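Local coordinates for SCARECROW-LIKE protein 7 (Oryza sativa Japonica Group, PDB 5HYZ) that binds DNA in vitro and is a probable transcription factor in plant development and abiotic stress resistance, represented here by its GRAS domain, at residues H94-Q99 with L369-W374; L190-F195 with A229-P234; V205-Q210 with R223-L228; L239-V244 with S312-L317. All blocks are in the same frame, centred on the assembly; numbering follows the deposited sequence.

Contact 1 of 4, residues H94-Q99 with L369-W374; sequences HLTANQ and LTVSAW
Next to Val371, which packs on Thr96, the hydroxyl OG1 of Thr370 is gripped by two groups, Glu243 OE1 and Ser360 OG, hydrogen bonds that tie strand 366-374 to its surroundings away from the helix. Ser372 points away from the helix, and its OG accepts a hydrogen bond from Trp374 NE1 over 2.8 Å, bent to 145° at the hydrogen and somewhat out of the indole plane. Between these two hydroxyl residues, Val371 turns toward the helix and makes the interface. Its CG1 is anti to the backbone N (chi1 173°) and lies 3.7 Å from Thr96 CG2, the two side chains crossing obliquely. The same methyl, Val371 CG1, sits 4.0 Å from Thr96 CB and 4.0 Å from Ala97 N, so one branch of the valine fills the angle between two successive helix residues.

Helix 89-104 here lies across one face of the Rossmann-type sheet of the GRAS domain, with helix 122-132 beside it. Strand 366-374 runs antiparallel to 236-242 and 358-363, and its backbone bonds join Thr370 to Glu241 and Ser372 to Leu239. The contact thus brings together the predicted VHIID and SAW regions. On the helix, the threonine is split by its torsion: chi1 of -57° puts the methyl CG2 against the valine and OG1 beside the backbone N, from where the hydroxyl bonds to Phe92 O one turn back. Ala97 contributes a small side chain that also rests on Thr238 of the adjacent strand and on Gln123.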
# COMPACT_ATOMS: atom_id res chain seq x y z
N HIS A 94 11.49 -2.45 -4.40
CA HIS A 94 11.99 -2.64 -3.01
C HIS A 94 11.70 -3.98 -2.40
O HIS A 94 12.54 -4.58 -1.77
CB HIS A 94 11.34 -1.59 -2.07
CG HIS A 94 11.75 -0.21 -2.40
ND1 HIS A 94 11.07 0.91 -1.93
CD2 HIS A 94 12.77 0.26 -3.17
CE1 HIS A 94 11.66 2.00 -2.39
NE2 HIS A 94 12.70 1.63 -3.14
N LEU A 95 10.45 -4.39 -2.48
CA LEU A 95 10.12 -5.68 -1.88
C LEU A 95 10.81 -6.85 -2.56
O LEU A 95 11.21 -7.79 -1.90
CB LEU A 95 8.58 -5.92 -1.87
CG LEU A 95 7.91 -4.92 -0.92
CD1 LEU A 95 6.44 -5.25 -0.69
CD2 LEU A 95 8.62 -4.62 0.47
N THR A 96 10.97 -6.78 -3.90
CA THR A 96 11.61 -7.90 -4.55
C THR A 96 13.14 -7.94 -4.21
O THR A 96 13.71 -9.01 -3.90
CB THR A 96 11.41 -7.81 -6.08
OG1 THR A 96 10.01 -7.77 -6.32
CG2 THR A 96 11.98 -9.02 -6.79
N ALA A 97 13.76 -6.77 -4.22
CA ALA A 97 15.15 -6.67 -3.77
C ALA A 97 15.31 -7.17 -2.30
O ALA A 97 16.24 -7.93 -1.98
CB ALA A 97 15.61 -5.23 -3.89
N ASN A 98 14.39 -6.75 -1.43
CA ASN A 98 14.50 -7.13 -0.02
C ASN A 98 14.40 -8.62 0.16
O ASN A 98 15.07 -9.20 1.01
CB ASN A 98 13.40 -6.45 0.82
CG ASN A 98 13.70 -5.00 1.11
OD1 ASN A 98 14.78 -4.52 0.75
ND2 ASN A 98 12.78 -4.30 1.82
N GLN A 99 13.53 -9.27 -0.61
CA GLN A 99 13.41 -10.71 -0.48
C GLN A 99 14.73 -11.38 -0.84
O GLN A 99 15.18 -12.32 -0.15
CB GLN A 99 12.22 -11.20 -1.37
CG GLN A 99 11.88 -12.66 -1.14
CD GLN A 99 11.37 -12.89 0.30
OE1 GLN A 99 10.65 -12.04 0.87
NE2 GLN A 99 11.76 -14.03 0.91
N LEU A 369 9.87 -2.22 -15.32
CA LEU A 369 10.85 -2.04 -14.16
C LEU A 369 11.34 -3.42 -13.81
O LEU A 369 10.53 -4.30 -13.47
CB LEU A 369 10.18 -1.39 -12.95
CG LEU A 369 11.17 -0.71 -11.98
CD1 LEU A 369 10.37 0.04 -10.95
CD2 LEU A 369 12.03 -1.69 -11.27
N THR A 370 12.63 -3.66 -13.92
CA THR A 370 13.19 -5.01 -13.77
C THR A 370 14.09 -5.13 -12.56
O THR A 370 14.93 -4.25 -12.32
CB THR A 370 13.95 -5.32 -15.06
OG1 THR A 370 13.01 -5.12 -16.14
CG2 THR A 370 14.47 -6.71 -15.10
N VAL A 371 13.98 -6.23 -11.82
CA VAL A 371 14.78 -6.43 -10.63
C VAL A 371 15.56 -7.71 -10.81
O VAL A 371 15.05 -8.69 -11.40
CB VAL A 371 13.90 -6.52 -9.36
CG1 VAL A 371 14.76 -6.90 -8.12
CG2 VAL A 371 13.31 -5.10 -9.08
N SER A 372 16.81 -7.74 -10.35
CA SER A 372 17.63 -8.95 -10.42
C SER A 372 18.62 -8.96 -9.26
O SER A 372 18.87 -7.92 -8.63
CB SER A 372 18.40 -9.03 -11.76
OG SER A 372 19.07 -7.80 -12.00
N ALA A 373 19.15 -10.13 -8.98
CA ALA A 373 20.13 -10.30 -7.89
C ALA A 373 21.41 -10.94 -8.47
O ALA A 373 21.31 -11.75 -9.42
CB ALA A 373 19.55 -11.21 -6.78
N TRP A 374 22.57 -10.61 -7.90
CA TRP A 374 23.90 -10.97 -8.47
C TRP A 374 24.83 -11.29 -7.34
O TRP A 374 24.64 -10.76 -6.24
CB TRP A 374 24.48 -9.79 -9.29
CG TRP A 374 23.51 -9.37 -10.35
CD1 TRP A 374 22.46 -8.49 -10.22
CD2 TRP A 374 23.48 -9.86 -11.68
NE1 TRP A 374 21.78 -8.41 -11.42
CE2 TRP A 374 22.38 -9.25 -12.33
CE3 TRP A 374 24.26 -10.79 -12.40
CZ2 TRP A 374 22.03 -9.51 -13.66
CZ3 TRP A 374 23.89 -11.06 -13.79
CH2 TRP A 374 22.79 -10.41 -14.37

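Contact 2 of 4, residues L190-F195 with A229-P234; sequences LNKSDF and AKSLSP
The loop between strands 177-182 and 202-208 meets the C-terminal end of helix 220-231 here, and Lys192 is the residue that bridges to Ser231 and Leu232. Its side chain leaves the backbone with CG anti to N (chi1 174°) and stays extended to the tip. Along the way Lys192 CB passes 3.8 Å from Ser231 OG, and Lys192 CE comes to 3.5 Å from Ser231 O. The ammonium group reaches that carbonyl through a water: Lys192 NZ donates to it over 2.6 Å, and the water in turn donates to Ser231 O at 2.8 Å. A positive charge beside a carbonyl at a helix C-terminus should be electrostatically favourable. Ser231 OG itself is bonded to Leu228 O.

This helix is the crossover of a beta-alpha-beta unit of the Rossmann-type fold, and Ser233, with positive phi, turns the chain out of it towards strand 236-242. Just before that turn, Leu232 sends its end back to the loop. Lys192 CG and Leu232 CD2 are 3.8 Å apart, the two side chains sliding past each other in opposite directions, while Leu232 CD1 lies over one face of the Phe195 ring, 4.2 Å from Phe195 CG. Both Leu232 and Phe195 also pack on Val114 of strand 110-118. The loop holds its own shape: Asn191 N donates to Asp194 OD2 at 2.8 Å, from above the carboxylate plane, and Asp194 N returns a bond to Asn191 O. Lys192 O lies in the plane of the Phe195 ring at its edge.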
# COMPACT_ATOMS: atom_id res chain seq x y z
N LEU A 190 34.83 7.73 -3.87
CA LEU A 190 34.81 6.79 -2.74
C LEU A 190 35.73 5.58 -3.03
O LEU A 190 35.93 5.18 -4.18
CB LEU A 190 33.33 6.31 -2.52
CG LEU A 190 32.39 7.47 -2.22
CD1 LEU A 190 30.98 6.87 -2.00
CD2 LEU A 190 32.79 8.21 -0.91
N ASN A 191 36.21 4.96 -1.96
CA ASN A 191 37.04 3.74 -2.01
C ASN A 191 36.47 2.72 -1.05
O ASN A 191 35.67 3.09 -0.18
CB ASN A 191 38.49 4.04 -1.57
CG ASN A 191 39.10 5.10 -2.41
OD1 ASN A 191 39.50 6.17 -1.91
ND2 ASN A 191 39.12 4.86 -3.72
N LYS A 192 36.95 1.48 -1.16
CA LYS A 192 36.48 0.42 -0.27
C LYS A 192 36.57 0.83 1.20
O LYS A 192 35.66 0.58 2.03
CB LYS A 192 37.29 -0.84 -0.47
CG LYS A 192 36.96 -1.93 0.53
CD LYS A 192 37.66 -3.23 0.15
CE LYS A 192 37.56 -4.27 1.27
NZ LYS A 192 38.63 -5.32 1.04
N SER A 193 37.66 1.51 1.58
CA SER A 193 37.81 1.75 2.99
C SER A 193 36.72 2.70 3.53
O SER A 193 36.46 2.73 4.73
CB SER A 193 39.21 2.35 3.31
OG SER A 193 39.32 3.56 2.63
N ASP A 194 36.12 3.50 2.66
CA ASP A 194 35.06 4.45 3.08
C ASP A 194 33.82 3.76 3.58
O ASP A 194 33.05 4.35 4.34
CB ASP A 194 34.66 5.39 1.96
CG ASP A 194 35.81 6.27 1.51
OD1 ASP A 194 36.59 6.69 2.41
OD2 ASP A 194 35.97 6.51 0.30
N PHE A 195 33.64 2.49 3.20
CA PHE A 195 32.41 1.81 3.63
C PHE A 195 32.55 1.13 4.98
O PHE A 195 31.54 0.66 5.53
CB PHE A 195 32.02 0.81 2.52
CG PHE A 195 31.67 1.52 1.25
CD1 PHE A 195 32.66 1.96 0.35
CD2 PHE A 195 30.35 1.85 0.98
CE1 PHE A 195 32.28 2.67 -0.82
CE2 PHE A 195 29.98 2.55 -0.12
CZ PHE A 195 30.93 2.99 -1.04
N ALA A 229 31.62 -2.18 -5.56
CA ALA A 229 30.67 -3.10 -4.90
C ALA A 229 31.25 -4.52 -4.71
O ALA A 229 31.19 -5.13 -3.62
CB ALA A 229 29.39 -3.18 -5.73
N LYS A 230 31.89 -5.03 -5.77
CA LYS A 230 32.46 -6.37 -5.74
C LYS A 230 33.52 -6.47 -4.69
O LYS A 230 33.67 -7.49 -4.02
CB LYS A 230 33.03 -6.73 -7.16
CG LYS A 230 33.59 -8.17 -7.36
CD LYS A 230 32.46 -9.24 -7.48
CE LYS A 230 32.95 -10.71 -7.76
NZ LYS A 230 31.77 -11.74 -7.67
N SER A 231 34.26 -5.39 -4.49
CA SER A 231 35.36 -5.42 -3.51
C SER A 231 34.85 -5.54 -2.08
O SER A 231 35.60 -5.86 -1.14
CB SER A 231 36.22 -4.17 -3.64
OG SER A 231 35.62 -3.00 -3.08
N LEU A 232 33.54 -5.30 -1.87
CA LEU A 232 32.99 -5.44 -0.52
C LEU A 232 32.61 -6.88 -0.18
O LEU A 232 32.08 -7.18 0.90
CB LEU A 232 31.75 -4.51 -0.39
CG LEU A 232 32.01 -3.05 -0.74
CD1 LEU A 232 30.72 -2.22 -0.45
CD2 LEU A 232 33.19 -2.44 0.09
N SER A 233 32.89 -7.76 -1.11
CA SER A 233 32.56 -9.19 -1.11
C SER A 233 31.09 -9.43 -0.70
O SER A 233 30.82 -10.17 0.24
CB SER A 233 33.45 -9.97 -0.15
OG SER A 233 34.79 -9.90 -0.59
N PRO A 234 30.16 -8.78 -1.40
CA PRO A 234 28.75 -8.90 -0.98
C PRO A 234 28.19 -10.29 -1.14
O PRO A 234 28.46 -11.05 -2.09
CB PRO A 234 28.04 -7.87 -1.90
CG PRO A 234 28.99 -7.71 -3.11
CD PRO A 234 30.35 -7.87 -2.55
O HOH W 1 38.37 -6.35 -1.37

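Contact 3 of 4, residues V205-Q210 with R223-L228; sequences VNFMLQ and RRVLRL
With chi1 of -68°, Phe207 carries CG beside its backbone N and sends the ring off strand 202-208 toward helix 220-231, where it meets Val225 and Leu226. Val225 answers with chi1 of 82°, which puts CG1 in the crowded position between its own N and carbonyl carbon and CG2 anti to N, so that both methyls face the ring. Phe207 CE1 is 4.1 Å from Val225 CG2 and likewise 4.1 Å from Val225 CG1; CG2 arrives at the ring edge, near its plane, the two side chains coming from opposite directions. On the other flank, Leu226 CD2 stands 4.1 Å from Phe207 CE2, approaching at a slant.

These elements are the first strand and the helix of the beta-alpha-beta unit 202-208, 220-231, 236-242, and the contact lays the crossover helix on its sheet. Around the ring, Phe116 of the neighbouring strand 110-118 lies with its plane about 10° from that of Phe207, and Val237 and Leu239 add apolar surface from strand 236-242. Asn206, the preceding residue, bonds instead with Asp115 of the predicted VHIID motif, Thr238 and Gln123.

Across the two segments everything is apolar: three buried side chains touching through carbon, without a hydrogen bond. Such an interface rests on dispersion and the exclusion of water, so its fit probably depends on the shapes of the ring and the branched methyls.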
# COMPACT_ATOMS: atom_id res chain seq x y z
N VAL A 205 24.61 -5.16 -1.29
CA VAL A 205 24.69 -3.87 -1.98
C VAL A 205 23.45 -3.70 -2.81
O VAL A 205 23.06 -4.62 -3.52
CB VAL A 205 25.95 -3.79 -2.92
CG1 VAL A 205 26.03 -2.42 -3.54
CG2 VAL A 205 27.17 -3.95 -2.02
N ASN A 206 22.86 -2.51 -2.75
CA ASN A 206 21.57 -2.26 -3.39
C ASN A 206 21.71 -1.09 -4.41
O ASN A 206 22.18 0.00 -4.08
CB ASN A 206 20.53 -1.92 -2.28
CG ASN A 206 19.14 -1.75 -2.80
OD1 ASN A 206 18.48 -2.77 -3.09
ND2 ASN A 206 18.60 -0.50 -2.75
N PHE A 207 21.34 -1.34 -5.67
CA PHE A 207 21.27 -0.29 -6.67
C PHE A 207 19.83 -0.18 -7.20
O PHE A 207 19.48 -0.85 -8.17
CB PHE A 207 22.13 -0.64 -7.86
CG PHE A 207 23.62 -0.63 -7.58
CD1 PHE A 207 24.32 0.58 -7.53
CD2 PHE A 207 24.32 -1.84 -7.37
CE1 PHE A 207 25.69 0.58 -7.32
CE2 PHE A 207 25.71 -1.84 -7.16
CZ PHE A 207 26.39 -0.60 -7.14
N MSE A 208 19.00 0.65 -6.59
CA MSE A 208 17.60 0.71 -7.07
C MSE A 208 17.41 2.01 -7.84
O MSE A 208 17.50 3.15 -7.28
CB MSE A 208 16.54 0.65 -5.93
CG MSE A 208 16.74 -0.52 -5.03
SE MSE A 208 15.70 -1.94 -6.19
CE MSE A 208 14.49 -0.20 -6.77
N LEU A 209 17.20 1.89 -9.15
CA LEU A 209 17.00 3.05 -10.03
C LEU A 209 18.13 4.08 -9.85
O LEU A 209 17.88 5.26 -9.58
CB LEU A 209 15.64 3.69 -9.78
CG LEU A 209 14.45 2.73 -9.99
CD1 LEU A 209 13.10 3.46 -9.82
CD2 LEU A 209 14.56 2.06 -11.40
N GLN A 210 19.36 3.61 -9.94
CA GLN A 210 20.48 4.47 -9.62
C GLN A 210 21.56 4.33 -10.67
O GLN A 210 22.13 5.32 -11.11
CB GLN A 210 21.05 4.09 -8.25
CG GLN A 210 22.41 4.82 -7.92
CD GLN A 210 22.21 6.26 -7.81
OE1 GLN A 210 21.14 6.71 -7.41
NE2 GLN A 210 23.22 7.04 -8.20
N ARG A 223 31.57 1.02 -14.35
CA ARG A 223 32.58 0.03 -14.00
C ARG A 223 33.21 0.27 -12.65
O ARG A 223 33.44 -0.69 -11.90
CB ARG A 223 33.69 0.01 -15.05
CG ARG A 223 34.82 -0.90 -14.65
CD ARG A 223 35.62 -1.28 -15.86
NE ARG A 223 34.77 -1.40 -17.05
CZ ARG A 223 34.35 -2.56 -17.57
NH1 ARG A 223 34.69 -3.73 -17.00
NH2 ARG A 223 33.60 -2.53 -18.68
N ARG A 224 33.51 1.52 -12.34
CA ARG A 224 34.24 1.86 -11.13
C ARG A 224 33.35 1.50 -9.96
O ARG A 224 33.84 0.89 -8.99
CB ARG A 224 34.66 3.35 -11.07
CG ARG A 224 35.55 3.72 -9.83
CD ARG A 224 35.97 5.20 -9.82
NE ARG A 224 36.90 5.52 -8.71
CZ ARG A 224 36.57 5.52 -7.41
NH1 ARG A 224 35.31 5.22 -6.98
NH2 ARG A 224 37.51 5.82 -6.50
N VAL A 225 32.04 1.83 -10.05
CA VAL A 225 31.21 1.54 -8.87
C VAL A 225 30.88 0.01 -8.75
O VAL A 225 30.76 -0.49 -7.65
CB VAL A 225 29.90 2.40 -8.83
CG1 VAL A 225 28.82 1.86 -9.66
CG2 VAL A 225 29.32 2.42 -7.38
N LEU A 226 30.72 -0.70 -9.86
CA LEU A 226 30.52 -2.18 -9.78
C LEU A 226 31.75 -2.87 -9.23
O LEU A 226 31.65 -3.80 -8.44
CB LEU A 226 30.15 -2.79 -11.12
CG LEU A 226 28.76 -2.38 -11.60
CD1 LEU A 226 28.45 -2.97 -12.98
CD2 LEU A 226 27.68 -2.82 -10.57
N ARG A 227 32.95 -2.39 -9.59
CA ARG A 227 34.15 -2.95 -8.96
C ARG A 227 34.23 -2.64 -7.50
O ARG A 227 34.64 -3.46 -6.69
CB ARG A 227 35.42 -2.41 -9.68
CG ARG A 227 35.58 -3.06 -11.07
CD ARG A 227 36.79 -2.38 -11.76
NE ARG A 227 37.19 -3.06 -12.98
CZ ARG A 227 38.25 -2.66 -13.71
NH1 ARG A 227 38.97 -1.58 -13.31
NH2 ARG A 227 38.61 -3.31 -14.82
N LEU A 228 33.81 -1.44 -7.15
CA LEU A 228 33.77 -1.05 -5.77
C LEU A 228 32.80 -1.96 -5.00
O LEU A 228 33.11 -2.44 -3.93
CB LEU A 228 33.36 0.41 -5.69
CG LEU A 228 33.17 1.04 -4.35
CD1 LEU A 228 34.52 1.02 -3.59
CD2 LEU A 228 32.72 2.49 -4.53

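Contact 4 of 4, residues L239-V244 with S312-L317; sequences LGEYEV and SEWQTL
Face packing comes first: Glu241 lays its aliphatic part across one face of the Trp314 indole, with CG 3.3 Å above the ring plane, offset toward the rim. The closest approach is Glu241 CG to Trp314 CE2 at 3.5 Å, with Glu241 CD 3.6 Å from Trp314 CZ2. A chain bent at chi2 (-56°) sets the carboxylate alongside the CZ2 corner of the indole, beyond the rim, its plane 27° from the ring's. The apolar touch is Leu239 CD2 on Trp314 CB, 4.1 Å apart, the two side chains crossing at about a right angle.

Through these pairs helix 311-320, in the predicted SAW region, settles against strand 236-242 of the Rossmann-type sheet; Leu239 and Glu241, two residues apart, both turn toward it.

Polar links run through one water in the indole plane. Trp314 NE1 donates to it over 3.1 Å, and the water lies 2.8 Å from Glu241 OE1 and 2.9 Å from Tyr242 O. As atoms beyond these also compete for its two protons, the bonds to Glu241 OE1 and Tyr242 O are probably not both kept all the time. Glu241 OE1 also takes a weak bond from Tyr242 N, whereas the stronger anchor of this carboxylate is Tyr212 N, which donates to Glu241 OE2. Beyond the strand, Glu243 centres an inverse gamma turn, and its OE2 accepts from Ser311 N, the backbone amide at the start of the helix.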
# COMPACT_ATOMS: atom_id res chain seq x y z
N LEU A 239 19.74 -5.22 -8.15
CA LEU A 239 19.71 -4.24 -9.21
C LEU A 239 18.27 -3.99 -9.61
O LEU A 239 17.54 -4.96 -9.97
CB LEU A 239 20.50 -4.72 -10.44
CG LEU A 239 20.52 -3.78 -11.66
CD1 LEU A 239 21.29 -2.51 -11.31
CD2 LEU A 239 21.27 -4.53 -12.82
N GLY A 240 17.82 -2.74 -9.58
CA GLY A 240 16.49 -2.46 -10.10
C GLY A 240 16.61 -1.38 -11.15
O GLY A 240 17.14 -0.31 -10.86
N GLU A 241 16.10 -1.59 -12.36
CA GLU A 241 16.41 -0.67 -13.45
C GLU A 241 15.20 -0.51 -14.36
O GLU A 241 14.35 -1.39 -14.44
CB GLU A 241 17.63 -1.17 -14.24
CG GLU A 241 19.00 -0.62 -13.76
CD GLU A 241 19.03 0.91 -13.76
OE1 GLU A 241 18.32 1.49 -14.59
OE2 GLU A 241 19.71 1.54 -12.91
N TYR A 242 15.13 0.62 -15.04
CA TYR A 242 14.11 0.85 -16.08
C TYR A 242 14.40 -0.04 -17.29
O TYR A 242 15.54 -0.13 -17.75
CB TYR A 242 14.13 2.32 -16.51
CG TYR A 242 13.85 3.29 -15.36
CD1 TYR A 242 12.60 3.35 -14.78
CD2 TYR A 242 14.86 4.12 -14.86
CE1 TYR A 242 12.31 4.26 -13.73
CE2 TYR A 242 14.60 5.03 -13.82
CZ TYR A 242 13.32 5.10 -13.27
OH TYR A 242 13.07 5.98 -12.25
N GLU A 243 13.36 -0.66 -17.83
CA GLU A 243 13.59 -1.66 -18.86
C GLU A 243 13.44 -1.02 -20.21
O GLU A 243 12.38 -1.16 -20.84
CB GLU A 243 12.58 -2.82 -18.66
CG GLU A 243 12.76 -4.00 -19.60
CD GLU A 243 14.12 -4.62 -19.47
OE1 GLU A 243 14.57 -4.88 -18.33
OE2 GLU A 243 14.75 -4.86 -20.52
N VAL A 244 14.48 -0.29 -20.65
CA VAL A 244 14.33 0.40 -21.97
C VAL A 244 15.74 0.64 -22.48
O VAL A 244 16.61 0.97 -21.69
CB VAL A 244 13.49 1.72 -21.86
CG1 VAL A 244 14.16 2.72 -20.93
CG2 VAL A 244 13.27 2.30 -23.30
N SER A 312 19.35 -7.28 -20.98
CA SER A 312 20.51 -8.00 -21.57
C SER A 312 21.79 -7.21 -21.48
O SER A 312 22.87 -7.76 -21.26
CB SER A 312 20.28 -8.32 -23.08
OG SER A 312 19.18 -9.13 -23.23
N GLU A 313 21.70 -5.89 -21.68
CA GLU A 313 22.88 -5.04 -21.54
C GLU A 313 23.39 -4.98 -20.12
O GLU A 313 24.61 -5.04 -19.85
CB GLU A 313 22.53 -3.62 -22.02
CG GLU A 313 23.73 -2.65 -21.89
CD GLU A 313 23.53 -1.37 -22.75
OE1 GLU A 313 22.56 -1.30 -23.58
OE2 GLU A 313 24.37 -0.44 -22.57
N TRP A 314 22.45 -4.87 -19.17
CA TRP A 314 22.86 -4.93 -17.78
C TRP A 314 23.53 -6.25 -17.43
O TRP A 314 24.51 -6.29 -16.70
CB TRP A 314 21.64 -4.70 -16.85
CG TRP A 314 21.24 -3.25 -16.84
CD1 TRP A 314 20.06 -2.73 -17.30
CD2 TRP A 314 21.99 -2.14 -16.29
NE1 TRP A 314 20.05 -1.34 -17.09
CE2 TRP A 314 21.22 -0.97 -16.50
CE3 TRP A 314 23.27 -2.03 -15.72
CZ2 TRP A 314 21.67 0.31 -16.11
CZ3 TRP A 314 23.72 -0.76 -15.35
CH2 TRP A 314 22.92 0.38 -15.54
N GLN A 315 22.99 -7.36 -17.96
CA GLN A 315 23.60 -8.65 -17.65
C GLN A 315 25.04 -8.64 -18.19
O GLN A 315 25.96 -9.09 -17.51
CB GLN A 315 22.79 -9.79 -18.26
CG GLN A 315 23.57 -11.11 -18.19
CD GLN A 315 22.93 -12.23 -19.00
OE1 GLN A 315 22.06 -12.01 -19.85
NE2 GLN A 315 23.38 -13.45 -18.74
N THR A 316 25.22 -8.12 -19.40
CA THR A 316 26.58 -8.11 -19.99
C THR A 316 27.52 -7.34 -19.06
O THR A 316 28.65 -7.76 -18.77
CB THR A 316 26.59 -7.50 -21.36
OG1 THR A 316 25.82 -8.34 -22.24
CG2 THR A 316 28.06 -7.40 -21.95
N LEU A 317 27.04 -6.21 -18.55
CA LEU A 317 27.93 -5.38 -17.71
C LEU A 317 28.24 -6.06 -16.37
O LEU A 317 29.37 -6.11 -15.90
CB LEU A 317 27.25 -4.05 -17.47
CG LEU A 317 27.38 -2.98 -18.51
CD1 LEU A 317 26.29 -1.94 -18.26
CD2 LEU A 317 28.75 -2.38 -18.23
O HOH W 2 18.12 1.03 -17.32

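Overall arrangement
Contacts 1, 3 and 4 all reach one mixed sheet: strand 202-208 (contact 3) pairs in parallel with 236-242 (contact 4), which in turn pairs antiparallel with 366-374 (contact 1). Their centres lie 12 to 14 Å apart. Contact 2 sits toward the outside, its centre about 21 Å from those of contacts 1 and 4 but 10 Å from contact 3, with which it shares helix 220-231; Arg224 bonds to Leu190 O between them. Along the chain contact 3 nests inside contact 2, contact 4 follows, and contact 1 encloses all three. The C-terminal strand thus continues the sheet beyond 236-242, bringing parts of the predicted VHIID, PFYRE and SAW regions onto one sheet.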